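Local coordinates for protein class I phosphodiesterase PDEB1 (Leishmania major, PDB 2R8Q) that belongs to the class I phosphodiesterases and forms an all-helical catalytic domain that holds a zinc and a magnesium ion and binds 3-isobutyl-1-methylxanthine, at residues A137-L142 and S178-I183; V171-H176 and L212-A217; Q81-F86 and A189-G194. All coordinates share one frame; numbering follows the deposited sequence.

Interaction 1. Residues A137-L142 and S178-I183. With ZN (zinc ion), chain C; MG (magnesium ion), chain D.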
ATOM      1  N   ALA A 137     -16.402  -8.486   3.013  1.00 14.74           N
ATOM      2  CA  ALA A 137     -17.170  -8.036   1.862  1.00 15.37           C
ATOM      3  C   ALA A 137     -17.194  -6.506   1.767  1.00 14.23           C
ATOM      4  O   ALA A 137     -17.105  -5.945   0.681  1.00 14.60           O
ATOM      5  CB  ALA A 137     -18.597  -8.581   1.940  1.00 16.40           C
ATOM      6  N   LEU A 138     -17.292  -5.830   2.909  1.00 14.22           N
ATOM      7  CA  LEU A 138     -17.360  -4.373   2.917  1.00 13.85           C
ATOM      8  C   LEU A 138     -16.063  -3.646   2.571  1.00 13.82           C
ATOM      9  O   LEU A 138     -16.097  -2.488   2.156  1.00 15.12           O
ATOM     10  CB  LEU A 138     -17.877  -3.884   4.279  1.00 15.96           C
ATOM     11  CG  LEU A 138     -19.285  -4.363   4.646  1.00 18.69           C
ATOM     12  CD1 LEU A 138     -19.625  -3.938   6.070  1.00 20.21           C
ATOM     13  CD2 LEU A 138     -20.295  -3.789   3.657  1.00 17.44           C
ATOM     14  N   VAL A 139     -14.924  -4.313   2.728  1.00 13.73           N
ATOM     15  CA  VAL A 139     -13.642  -3.680   2.437  1.00 14.03           C
ATOM     16  C   VAL A 139     -12.993  -4.185   1.155  1.00 13.50           C
ATOM     17  O   VAL A 139     -11.992  -3.629   0.717  1.00 14.46           O
ATOM     18  CB  VAL A 139     -12.604  -3.934   3.567  1.00 14.17           C
ATOM     19  CG1 VAL A 139     -13.174  -3.527   4.919  1.00 16.34           C
ATOM     20  CG2 VAL A 139     -12.197  -5.403   3.577  1.00 14.86           C
ATOM     21  N   HIS A 140     -13.576  -5.207   0.537  1.00 15.22           N
ATOM     22  CA  HIS A 140     -12.938  -5.825  -0.623  1.00 13.14           C
ATOM     23  C   HIS A 140     -12.667  -5.022  -1.893  1.00 14.10           C
ATOM     24  O   HIS A 140     -11.879  -5.467  -2.727  1.00 14.14           O
ATOM     25  CB  HIS A 140     -13.639  -7.154  -0.965  1.00 14.76           C
ATOM     26  CG  HIS A 140     -14.699  -7.043  -2.013  1.00 13.98           C
ATOM     27  ND1 HIS A 140     -15.986  -6.634  -1.736  1.00 14.12           N
ATOM     28  CD2 HIS A 140     -14.660  -7.294  -3.343  1.00 14.14           C
ATOM     29  CE1 HIS A 140     -16.694  -6.637  -2.851  1.00 15.28           C
ATOM     30  NE2 HIS A 140     -15.914  -7.034  -3.840  1.00 15.08           N
ATOM     31  N   ASP A 141     -13.286  -3.852  -2.041  1.00 12.63           N
ATOM     32  CA  ASP A 141     -13.059  -3.007  -3.219  1.00 12.96           C
ATOM     33  C   ASP A 141     -12.752  -1.550  -2.851  1.00 13.03           C
ATOM     34  O   ASP A 141     -12.869  -0.658  -3.691  1.00 13.14           O
ATOM     35  CB  ASP A 141     -14.275  -3.029  -4.158  1.00 13.60           C
ATOM     36  CG  ASP A 141     -14.211  -4.149  -5.168  1.00 14.61           C
ATOM     37  OD1 ASP A 141     -13.097  -4.442  -5.643  1.00 14.37           O
ATOM     38  OD2 ASP A 141     -15.274  -4.720  -5.499  1.00 12.08           O
ATOM     39  N   LEU A 142     -12.342  -1.313  -1.610  1.00 13.47           N
ATOM     40  CA  LEU A 142     -12.059   0.052  -1.151  1.00 14.25           C
ATOM     41  C   LEU A 142     -11.261   0.939  -2.107  1.00 14.79           C
ATOM     42  O   LEU A 142     -10.191   0.567  -2.570  1.00 14.36           O
ATOM     43  CB  LEU A 142     -11.339   0.014   0.201  1.00 14.25           C
ATOM     44  CG  LEU A 142     -12.137  -0.454   1.423  1.00 14.99           C
ATOM     45  CD1 LEU A 142     -11.181  -0.785   2.566  1.00 14.51           C
ATOM     46  CD2 LEU A 142     -13.124   0.624   1.847  1.00 15.36           C
ATOM     47  N   SER A 178      -4.687  -2.680   2.005  1.00 16.74           N
ATOM     48  CA  SER A 178      -3.988  -1.608   2.708  1.00 18.43           C
ATOM     49  C   SER A 178      -4.965  -0.639   3.360  1.00 19.05           C
ATOM     50  O   SER A 178      -4.748  -0.186   4.490  1.00 19.13           O
ATOM     51  CB  SER A 178      -3.072  -0.855   1.741  1.00 20.65           C
ATOM     52  OG  SER A 178      -2.088  -1.721   1.205  1.00 24.52           O
ATOM     53  N   LEU A 179      -6.044  -0.313   2.653  1.00 18.43           N
ATOM     54  CA  LEU A 179      -7.034   0.599   3.208  1.00 17.41           C
ATOM     55  C   LEU A 179      -7.866  -0.075   4.293  1.00 17.17           C
ATOM     56  O   LEU A 179      -8.313   0.578   5.236  1.00 17.03           O
ATOM     57  CB  LEU A 179      -7.939   1.147   2.105  1.00 18.24           C
ATOM     58  CG  LEU A 179      -7.236   2.137   1.173  1.00 20.85           C
ATOM     59  CD1 LEU A 179      -8.189   2.579   0.083  1.00 21.36           C
ATOM     60  CD2 LEU A 179      -6.756   3.341   1.972  1.00 25.21           C
ATOM     61  N   ALA A 180      -8.077  -1.382   4.168  1.00 15.73           N
ATOM     62  CA  ALA A 180      -8.835  -2.108   5.179  1.00 16.29           C
ATOM     63  C   ALA A 180      -8.059  -2.023   6.490  1.00 15.87           C
ATOM     64  O   ALA A 180      -8.631  -1.771   7.548  1.00 16.10           O
ATOM     65  CB  ALA A 180      -9.010  -3.564   4.766  1.00 16.77           C
ATOM     66  N   ILE A 181      -6.749  -2.226   6.402  1.00 15.93           N
ATOM     67  CA  ILE A 181      -5.876  -2.165   7.568  1.00 18.31           C
ATOM     68  C   ILE A 181      -5.928  -0.775   8.198  1.00 18.71           C
ATOM     69  O   ILE A 181      -5.968  -0.641   9.422  1.00 19.78           O
ATOM     70  CB  ILE A 181      -4.417  -2.526   7.175  1.00 17.87           C
ATOM     71  CG1 ILE A 181      -4.345  -4.021   6.850  1.00 19.12           C
ATOM     72  CG2 ILE A 181      -3.446  -2.162   8.313  1.00 19.43           C
ATOM     73  CD1 ILE A 181      -3.026  -4.472   6.229  1.00 19.39           C
ATOM     74  N   GLU A 182      -5.938   0.251   7.356  1.00 18.10           N
ATOM     75  CA  GLU A 182      -6.002   1.632   7.827  1.00 19.23           C
ATOM     76  C   GLU A 182      -7.277   1.870   8.636  1.00 18.91           C
ATOM     77  O   GLU A 182      -7.236   2.409   9.745  1.00 19.41           O
ATOM     78  CB  GLU A 182      -5.962   2.583   6.629  1.00 21.78           C
ATOM     79  CG  GLU A 182      -6.178   4.042   6.975  1.00 28.18           C
ATOM     80  CD  GLU A 182      -6.247   4.916   5.740  1.00 31.20           C
ATOM     81  OE1 GLU A 182      -5.248   4.962   4.989  1.00 32.31           O
ATOM     82  OE2 GLU A 182      -7.301   5.553   5.519  1.00 34.95           O
ATOM     83  N   ILE A 183      -8.414   1.470   8.076  1.00 17.54           N
ATOM     84  CA  ILE A 183      -9.694   1.639   8.755  1.00 17.93           C
ATOM     85  C   ILE A 183      -9.728   0.924  10.106  1.00 18.63           C
ATOM     86  O   ILE A 183     -10.135   1.501  11.116  1.00 18.74           O
ATOM     87  CB  ILE A 183     -10.856   1.100   7.886  1.00 17.40           C
ATOM     88  CG1 ILE A 183     -11.027   1.981   6.647  1.00 19.76           C
ATOM     89  CG2 ILE A 183     -12.139   1.045   8.700  1.00 19.02           C
ATOM     90  CD1 ILE A 183     -12.026   1.433   5.636  1.00 20.27           C
TER
HETATM   91 ZN    ZN C   1     -16.009  -6.645  -6.033  1.00 16.99          ZN
HETATM   92 MG    MG D   2     -12.376  -6.113  -6.819  1.00 15.90          MG
HETATM   93  O   HOH W   1     -14.087  -7.457  -6.581  1.00 17.59           O
HETATM   94  O   HOH W   2     -16.007  -6.522  -8.319  1.00 18.68           O
HETATM   95  O   HOH W   3     -10.614  -4.835  -7.240  1.00 14.58           O
HETATM   96  O   HOH W   4     -11.255  -7.748  -7.760  1.00 15.36           O
HETATM   97  O   HOH W   5     -13.162  -5.484  -8.794  1.00 15.83           O
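Leu142, the last residue of a type I turn that begins at Val139, carries most of the packing against the helix at 178-183. Its CB lies 4.1 Å from CB of Leu179, whose own CD1 also leans on it. CG stands anti to the carbonyl carbon (chi1 -69°), which carries CD1 in against the helix, while CD2 branches off and reaches only the Ile183 methyl. CD1 takes the inner place: it meets the backbone as well as side chains, 3.5 Å from N of Ala180, and touches CB of Leu179 on the way. At the tip, CD1 of Leu142 meets CD1 of Ile183 end to end at 3.9 Å. At the start of the turn, CB of Val139 rests 3.8 Å from CB of Ala180, so the small alanine lies against both ends of the turn. Cys90 of helix 80-92 also packs against Val139.

The middle of the turn serves the metal site. His140 points away from the helix; its ND1 gives a nearly straight bond (174°) to O of Ala137 at 2.8 Å, in the ring plane, which fixes the ring's rotation and presents NE2 to the zinc ion at 2.2 Å. CB of Asp141 sits over one face of this imidazole. The Asp141 carboxylate is shared between the metals, OD2 binding zinc at 2.1 Å and OD1 binding magnesium at 2.2 Å, with water 1 as a second bridge. His104 and Asp254 complete the protein ligands of zinc.

No hydrogen bond joins the two segments. The chemistry is therefore divided within four residues: hydrocarbon at the ends of the turn seats it on the helix, while the polar middle holds the metals.

Interaction 2. Residues V171-H176 and L212-A217; sequences VLEVHH and LATDMA
Glu173, in the first turn of helix 171-184, packs into a type I turn running from Leu212 to Asp215, within the helical metal-binding core of this phosphodiesterase. The apolar part lies near the helix backbone: CD2 of Leu212 reaches both CB of Glu173 and CG2 of Val174, each at 4.0 Å. Farther out, CG of Glu173 passes Thr214 OG1, which is hydrogen-bonded to O of Val211.

The polar part is indirect. Water 4, a magnesium ligand, donates to OE2 of Glu173 at 2.7 Å and to the backbone O of Thr214 at 2.9 Å, so both segments probably help to orient a magnesium-bound water from the second shell. A bend at chi2 (72°) turns the carboxylate toward that water.

Two acidic groups also meet. The carboxylates of Glu173 and Asp215 stack with planes 3° apart, OE1 of Glu173 lying 3.9 Å from OD2 of Asp215. Each of these oxygens has a hydrogen-bond donor, Asn149 ND2 for the glutamate and Ser170 OG for the aspartate, which probably offsets the mutual repulsion. The remaining oxygen of Asp215 makes an Asx turn: OD1 accepts from N of Ala217 at 3.0 Å, met from above the carboxylate plane.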
ATOM      1  N   VAL A 171      -2.714  -5.270  -8.451  1.00 21.24           N
ATOM      2  CA  VAL A 171      -2.633  -3.847  -8.142  1.00 20.82           C
ATOM      3  C   VAL A 171      -3.734  -3.364  -7.203  1.00 20.01           C
ATOM      4  O   VAL A 171      -3.467  -2.863  -6.110  1.00 19.84           O
ATOM      5  CB  VAL A 171      -2.707  -3.006  -9.438  1.00 22.59           C
ATOM      6  CG1 VAL A 171      -2.485  -1.541  -9.120  1.00 23.85           C
ATOM      7  CG2 VAL A 171      -1.678  -3.511 -10.451  1.00 25.41           C
ATOM      8  N   LEU A 172      -4.976  -3.514  -7.646  1.00 17.96           N
ATOM      9  CA  LEU A 172      -6.129  -3.079  -6.872  1.00 17.47           C
ATOM     10  C   LEU A 172      -6.332  -3.813  -5.554  1.00 16.54           C
ATOM     11  O   LEU A 172      -6.534  -3.186  -4.514  1.00 16.11           O
ATOM     12  CB  LEU A 172      -7.398  -3.226  -7.716  1.00 17.86           C
ATOM     13  CG  LEU A 172      -7.632  -2.171  -8.795  1.00 20.38           C
ATOM     14  CD1 LEU A 172      -8.592  -2.709  -9.841  1.00 22.07           C
ATOM     15  CD2 LEU A 172      -8.171  -0.910  -8.155  1.00 23.00           C
ATOM     16  N   GLU A 173      -6.279  -5.140  -5.594  1.00 16.02           N
ATOM     17  CA  GLU A 173      -6.521  -5.932  -4.392  1.00 15.89           C
ATOM     18  C   GLU A 173      -5.573  -5.656  -3.220  1.00 15.85           C
ATOM     19  O   GLU A 173      -6.004  -5.631  -2.067  1.00 16.57           O
ATOM     20  CB  GLU A 173      -6.548  -7.419  -4.752  1.00 16.28           C
ATOM     21  CG  GLU A 173      -7.716  -7.822  -5.675  1.00 17.62           C
ATOM     22  CD  GLU A 173      -7.558  -7.337  -7.111  1.00 18.39           C
ATOM     23  OE1 GLU A 173      -6.411  -7.113  -7.540  1.00 16.59           O
ATOM     24  OE2 GLU A 173      -8.579  -7.199  -7.821  1.00 18.37           O
ATOM     25  N   VAL A 174      -4.293  -5.428  -3.495  1.00 16.25           N
ATOM     26  CA  VAL A 174      -3.370  -5.123  -2.407  1.00 17.20           C
ATOM     27  C   VAL A 174      -3.751  -3.754  -1.839  1.00 17.13           C
ATOM     28  O   VAL A 174      -3.704  -3.540  -0.626  1.00 16.87           O
ATOM     29  CB  VAL A 174      -1.905  -5.108  -2.899  1.00 19.41           C
ATOM     30  CG1 VAL A 174      -0.979  -4.601  -1.790  1.00 20.61           C
ATOM     31  CG2 VAL A 174      -1.492  -6.515  -3.312  1.00 19.18           C
ATOM     32  N   HIS A 175      -4.150  -2.839  -2.721  1.00 16.34           N
ATOM     33  CA  HIS A 175      -4.564  -1.499  -2.313  1.00 17.51           C
ATOM     34  C   HIS A 175      -5.783  -1.593  -1.394  1.00 15.62           C
ATOM     35  O   HIS A 175      -5.840  -0.919  -0.364  1.00 15.74           O
ATOM     36  CB  HIS A 175      -4.904  -0.656  -3.549  1.00 18.97           C
ATOM     37  CG  HIS A 175      -5.302   0.757  -3.241  1.00 20.86           C
ATOM     38  ND1 HIS A 175      -4.443   1.666  -2.660  1.00 23.65           N
ATOM     39  CD2 HIS A 175      -6.459   1.425  -3.465  1.00 21.44           C
ATOM     40  CE1 HIS A 175      -5.054   2.833  -2.541  1.00 23.82           C
ATOM     41  NE2 HIS A 175      -6.278   2.714  -3.023  1.00 22.33           N
ATOM     42  N   HIS A 176      -6.754  -2.432  -1.752  1.00 14.84           N
ATOM     43  CA  HIS A 176      -7.950  -2.563  -0.914  1.00 14.79           C
ATOM     44  C   HIS A 176      -7.564  -3.077   0.480  1.00 15.74           C
ATOM     45  O   HIS A 176      -8.106  -2.626   1.495  1.00 15.71           O
ATOM     46  CB  HIS A 176      -8.977  -3.527  -1.534  1.00 14.68           C
ATOM     47  CG  HIS A 176      -9.330  -3.227  -2.960  1.00 14.19           C
ATOM     48  ND1 HIS A 176      -9.617  -1.957  -3.418  1.00 14.30           N
ATOM     49  CD2 HIS A 176      -9.511  -4.056  -4.018  1.00 14.78           C
ATOM     50  CE1 HIS A 176      -9.959  -2.019  -4.694  1.00 16.23           C
ATOM     51  NE2 HIS A 176      -9.904  -3.281  -5.082  1.00 14.39           N
ATOM     52  N   LEU A 212      -7.515 -10.769  -1.647  1.00 14.64           N
ATOM     53  CA  LEU A 212      -6.578 -11.077  -2.720  1.00 14.86           C
ATOM     54  C   LEU A 212      -7.157 -12.104  -3.687  1.00 16.41           C
ATOM     55  O   LEU A 212      -6.827 -12.105  -4.878  1.00 17.88           O
ATOM     56  CB  LEU A 212      -5.252 -11.581  -2.144  1.00 15.00           C
ATOM     57  CG  LEU A 212      -4.475 -10.568  -1.292  1.00 16.17           C
ATOM     58  CD1 LEU A 212      -3.195 -11.221  -0.773  1.00 16.98           C
ATOM     59  CD2 LEU A 212      -4.147  -9.327  -2.116  1.00 18.40           C
ATOM     60  N   ALA A 213      -8.024 -12.971  -3.175  1.00 14.91           N
ATOM     61  CA  ALA A 213      -8.645 -14.003  -4.000  1.00 16.35           C
ATOM     62  C   ALA A 213      -9.645 -13.447  -5.013  1.00 17.28           C
ATOM     63  O   ALA A 213     -10.046 -14.160  -5.932  1.00 18.94           O
ATOM     64  CB  ALA A 213      -9.335 -15.035  -3.116  1.00 17.16           C
ATOM     65  N   THR A 214     -10.047 -12.187  -4.857  1.00 16.65           N
ATOM     66  CA  THR A 214     -11.013 -11.599  -5.786  1.00 15.62           C
ATOM     67  C   THR A 214     -10.419 -11.102  -7.102  1.00 16.12           C
ATOM     68  O   THR A 214     -11.154 -10.646  -7.975  1.00 16.91           O
ATOM     69  CB  THR A 214     -11.808 -10.437  -5.148  1.00 15.77           C
ATOM     70  OG1 THR A 214     -10.908  -9.404  -4.729  1.00 16.82           O
ATOM     71  CG2 THR A 214     -12.621 -10.934  -3.957  1.00 15.24           C
ATOM     72  N   ASP A 215      -9.098 -11.175  -7.249  1.00 16.52           N
ATOM     73  CA  ASP A 215      -8.479 -10.750  -8.503  1.00 17.60           C
ATOM     74  C   ASP A 215      -8.830 -11.808  -9.543  1.00 17.65           C
ATOM     75  O   ASP A 215      -8.393 -12.953  -9.438  1.00 18.11           O
ATOM     76  CB  ASP A 215      -6.961 -10.652  -8.361  1.00 20.10           C
ATOM     77  CG  ASP A 215      -6.283 -10.225  -9.654  1.00 22.03           C
ATOM     78  OD1 ASP A 215      -6.994 -10.014 -10.660  1.00 23.35           O
ATOM     79  OD2 ASP A 215      -5.042 -10.096  -9.662  1.00 24.50           O
ATOM     80  N   MET A 216      -9.619 -11.426 -10.541  1.00 18.00           N
ATOM     81  CA  MET A 216     -10.045 -12.370 -11.570  1.00 20.22           C
ATOM     82  C   MET A 216      -8.928 -12.964 -12.417  1.00 21.00           C
ATOM     83  O   MET A 216      -9.146 -13.947 -13.130  1.00 20.76           O
ATOM     84  CB  MET A 216     -11.105 -11.728 -12.469  1.00 20.50           C
ATOM     85  CG  MET A 216     -12.478 -11.611 -11.816  1.00 23.04           C
ATOM     86  SD  MET A 216     -13.171 -13.208 -11.283  1.00 25.49           S
ATOM     87  CE  MET A 216     -13.763 -13.865 -12.825  1.00 24.65           C
ATOM     88  N   ALA A 217      -7.734 -12.386 -12.349  1.00 21.60           N
ATOM     89  CA  ALA A 217      -6.616 -12.925 -13.118  1.00 22.79           C
ATOM     90  C   ALA A 217      -6.238 -14.292 -12.551  1.00 23.73           C
ATOM     91  O   ALA A 217      -5.634 -15.117 -13.234  1.00 25.01           O
ATOM     92  CB  ALA A 217      -5.420 -11.981 -13.047  1.00 24.24           C
TER
HETATM   93  O   HOH W   4     -11.255  -7.748  -7.760  1.00 15.36           O

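Interaction 3. Residues Q81-F86 and A189-G194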
ATOM      1  N   GLN A  81     -21.763   0.710  18.113  1.00 21.62           N
ATOM      2  CA  GLN A  81     -21.215   1.909  17.497  1.00 21.09           C
ATOM      3  C   GLN A  81     -19.944   1.613  16.708  1.00 19.59           C
ATOM      4  O   GLN A  81     -19.655   2.281  15.719  1.00 18.97           O
ATOM      5  CB  GLN A  81     -20.940   2.980  18.558  1.00 22.78           C
ATOM      6  CG  GLN A  81     -20.463   4.308  17.980  1.00 24.34           C
ATOM      7  CD  GLN A  81     -20.450   5.420  19.010  1.00 27.10           C
ATOM      8  OE1 GLN A  81     -21.481   5.751  19.587  1.00 31.24           O
ATOM      9  NE2 GLN A  81     -19.279   5.998  19.246  1.00 29.42           N
ATOM     10  N   THR A  82     -19.184   0.611  17.139  1.00 18.69           N
ATOM     11  CA  THR A  82     -17.964   0.261  16.423  1.00 17.38           C
ATOM     12  C   THR A  82     -18.341  -0.260  15.041  1.00 17.54           C
ATOM     13  O   THR A  82     -17.731   0.122  14.042  1.00 17.43           O
ATOM     14  CB  THR A  82     -17.167  -0.822  17.163  1.00 18.13           C
ATOM     15  OG1 THR A  82     -16.899  -0.386  18.503  1.00 18.40           O
ATOM     16  CG2 THR A  82     -15.849  -1.084  16.452  1.00 17.95           C
ATOM     17  N   LEU A  83     -19.342  -1.134  14.992  1.00 16.07           N
ATOM     18  CA  LEU A  83     -19.803  -1.692  13.722  1.00 17.05           C
ATOM     19  C   LEU A  83     -20.300  -0.590  12.786  1.00 17.10           C
ATOM     20  O   LEU A  83     -19.950  -0.568  11.604  1.00 16.67           O
ATOM     21  CB  LEU A  83     -20.929  -2.702  13.954  1.00 17.90           C
ATOM     22  CG  LEU A  83     -21.586  -3.286  12.699  1.00 17.90           C
ATOM     23  CD1 LEU A  83     -20.543  -4.034  11.873  1.00 19.35           C
ATOM     24  CD2 LEU A  83     -22.715  -4.216  13.092  1.00 19.35           C
ATOM     25  N   LEU A  84     -21.116   0.324  13.305  1.00 16.97           N
ATOM     26  CA  LEU A  84     -21.641   1.401  12.472  1.00 16.99           C
ATOM     27  C   LEU A  84     -20.512   2.307  11.975  1.00 17.68           C
ATOM     28  O   LEU A  84     -20.493   2.695  10.803  1.00 18.11           O
ATOM     29  CB  LEU A  84     -22.697   2.213  13.240  1.00 17.23           C
ATOM     30  CG  LEU A  84     -23.439   3.293  12.440  1.00 16.75           C
ATOM     31  CD1 LEU A  84     -24.034   2.699  11.157  1.00 18.11           C
ATOM     32  CD2 LEU A  84     -24.542   3.898  13.306  1.00 19.20           C
ATOM     33  N   ASN A  85     -19.570   2.645  12.854  1.00 16.91           N
ATOM     34  CA  ASN A  85     -18.450   3.487  12.441  1.00 16.95           C
ATOM     35  C   ASN A  85     -17.670   2.791  11.331  1.00 15.99           C
ATOM     36  O   ASN A  85     -17.250   3.428  10.367  1.00 16.55           O
ATOM     37  CB  ASN A  85     -17.498   3.772  13.606  1.00 17.51           C
ATOM     38  CG  ASN A  85     -18.043   4.808  14.571  1.00 18.88           C
ATOM     39  OD1 ASN A  85     -18.896   5.627  14.214  1.00 19.13           O
ATOM     40  ND2 ASN A  85     -17.533   4.791  15.801  1.00 22.11           N
ATOM     41  N   PHE A  86     -17.468   1.484  11.477  1.00 15.75           N
ATOM     42  CA  PHE A  86     -16.737   0.712  10.467  1.00 14.55           C
ATOM     43  C   PHE A  86     -17.452   0.803   9.119  1.00 16.21           C
ATOM     44  O   PHE A  86     -16.834   1.090   8.093  1.00 15.35           O
ATOM     45  CB  PHE A  86     -16.625  -0.751  10.904  1.00 15.96           C
ATOM     46  CG  PHE A  86     -16.039  -1.658   9.856  1.00 14.86           C
ATOM     47  CD1 PHE A  86     -14.670  -1.643   9.590  1.00 15.83           C
ATOM     48  CD2 PHE A  86     -16.855  -2.525   9.139  1.00 14.75           C
ATOM     49  CE1 PHE A  86     -14.127  -2.482   8.622  1.00 15.87           C
ATOM     50  CE2 PHE A  86     -16.321  -3.371   8.167  1.00 14.58           C
ATOM     51  CZ  PHE A  86     -14.957  -3.348   7.911  1.00 14.87           C
ATOM     52  N   ALA A 189     -13.440   2.113  15.033  1.00 18.48           N
ATOM     53  CA  ALA A 189     -14.018   1.340  13.935  1.00 18.36           C
ATOM     54  C   ALA A 189     -13.447  -0.070  13.845  1.00 18.64           C
ATOM     55  O   ALA A 189     -13.695  -0.784  12.875  1.00 18.09           O
ATOM     56  CB  ALA A 189     -13.797   2.076  12.612  1.00 18.51           C
ATOM     57  N   ASP A 190     -12.695  -0.478  14.861  1.00 17.29           N
ATOM     58  CA  ASP A 190     -12.083  -1.801  14.858  1.00 17.92           C
ATOM     59  C   ASP A 190     -13.070  -2.910  15.220  1.00 18.23           C
ATOM     60  O   ASP A 190     -13.276  -3.214  16.397  1.00 19.35           O
ATOM     61  CB  ASP A 190     -10.879  -1.803  15.808  1.00 18.18           C
ATOM     62  CG  ASP A 190     -10.205  -3.157  15.898  1.00 19.87           C
ATOM     63  OD1 ASP A 190     -10.403  -3.991  14.990  1.00 20.23           O
ATOM     64  OD2 ASP A 190      -9.464  -3.385  16.879  1.00 23.60           O
ATOM     65  N   VAL A 191     -13.674  -3.520  14.200  1.00 17.41           N
ATOM     66  CA  VAL A 191     -14.648  -4.582  14.420  1.00 16.34           C
ATOM     67  C   VAL A 191     -14.036  -5.898  14.898  1.00 16.58           C
ATOM     68  O   VAL A 191     -14.744  -6.885  15.086  1.00 16.50           O
ATOM     69  CB  VAL A 191     -15.509  -4.832  13.156  1.00 16.40           C
ATOM     70  CG1 VAL A 191     -16.328  -3.585  12.842  1.00 16.74           C
ATOM     71  CG2 VAL A 191     -14.624  -5.199  11.974  1.00 17.98           C
ATOM     72  N   PHE A 192     -12.719  -5.902  15.090  1.00 17.15           N
ATOM     73  CA  PHE A 192     -12.010  -7.077  15.597  1.00 16.94           C
ATOM     74  C   PHE A 192     -11.580  -6.767  17.036  1.00 19.44           C
ATOM     75  O   PHE A 192     -10.800  -7.509  17.641  1.00 18.78           O
ATOM     76  CB  PHE A 192     -10.760  -7.364  14.754  1.00 18.47           C
ATOM     77  CG  PHE A 192     -11.048  -7.827  13.348  1.00 17.76           C
ATOM     78  CD1 PHE A 192     -10.063  -7.738  12.367  1.00 18.55           C
ATOM     79  CD2 PHE A 192     -12.283  -8.368  13.007  1.00 17.99           C
ATOM     80  CE1 PHE A 192     -10.306  -8.180  11.064  1.00 20.14           C
ATOM     81  CE2 PHE A 192     -12.535  -8.815  11.704  1.00 18.18           C
ATOM     82  CZ  PHE A 192     -11.541  -8.717  10.735  1.00 18.41           C
ATOM     83  N   GLU A 193     -12.105  -5.669  17.575  1.00 19.49           N
ATOM     84  CA  GLU A 193     -11.762  -5.215  18.925  1.00 19.80           C
ATOM     85  C   GLU A 193     -11.995  -6.233  20.038  1.00 20.47           C
ATOM     86  O   GLU A 193     -11.308  -6.200  21.058  1.00 20.90           O
ATOM     87  CB  GLU A 193     -12.526  -3.922  19.254  1.00 18.92           C
ATOM     88  CG  GLU A 193     -14.016  -4.119  19.536  1.00 19.60           C
ATOM     89  CD  GLU A 193     -14.743  -2.810  19.804  1.00 21.07           C
ATOM     90  OE1 GLU A 193     -14.081  -1.845  20.239  1.00 22.87           O
ATOM     91  OE2 GLU A 193     -15.974  -2.755  19.587  1.00 19.78           O
ATOM     92  N   GLY A 194     -12.958  -7.130  19.848  1.00 19.29           N
ATOM     93  CA  GLY A 194     -13.254  -8.115  20.875  1.00 21.52           C
ATOM     94  C   GLY A 194     -12.518  -9.434  20.742  1.00 20.78           C
ATOM     95  O   GLY A 194     -12.688 -10.330  21.567  1.00 22.98           O
TER
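The chain at 189-194, without regular secondary structure, comes closest to the helix at 81-86 where CA of Ala189 lies 4.5 Å from CA of Phe86, and then draws off until Val191 and Leu83 are 6.0 Å apart at their CA atoms. Val191 and Phe86 form the apolar centre. CG2 of the valine stands over the middle of the phenylalanine ring, 4.2 Å from its centroid and 6° from the ring normal, a CH-pi contact. The other methyl, CG1, is wedged lower down, 3.4 Å from CB of Phe86, and also brushes Leu83. With CG anti to the backbone N (chi1 173°), the ring extends into the core, where Val135 and Leu138 of helix 127-139 pack against it. Ala189 fills in beside the base of this side chain, its O 3.5 Å from CB of Phe86 and its CB close to CB of Asn85. The amide of Asn85 is engaged by Arg24 and by O of Ala188.

Beside this apolar patch the contact turns polar. Thr82 and Glu193 approach from opposite directions, and OG1 of Thr82 donates to OE2 of Glu193 at 2.8 Å, meeting the syn side of the carboxylate but 34° out of its plane. Arg79 forms a salt bridge with OE1 of the same carboxylate, which would hold the group in position for the threonine. The threonine methyl CG2 lies instead against the loop backbone, 3.3 Å from O of Asp190.

Within the loop, OD1 of Asp190 accepts from N of Phe192 at 3.0 Å. This Asx turn overlaps the type I turn from Asp190 to Glu193, in the connection between helices 171-184 and 197-212 of this all-helical fold.

In the fold
Interactions 1 and 2 share helix 171-184, with centres 11 Å apart, and meet directly where ND1 of His176 bonds to O of Leu142; water 4 of the magnesium site belongs to both. Interaction 3 is more peripheral, 13 Å from interaction 1 between centres and 24 Å from interaction 2, which it does not touch. Phe86 links it to interaction 1 by packing on Val139 and Ile183. Along the chain, 137-142 and 178-183 are nested inside the loop closed by 81-86 and 189-194, whereas interaction 2 crosses both others. Helix 171-184 thus packs beside the metal site at its start and, through Ile183, against helix 80-92; interactions 1 and 2 also touch the second subunit.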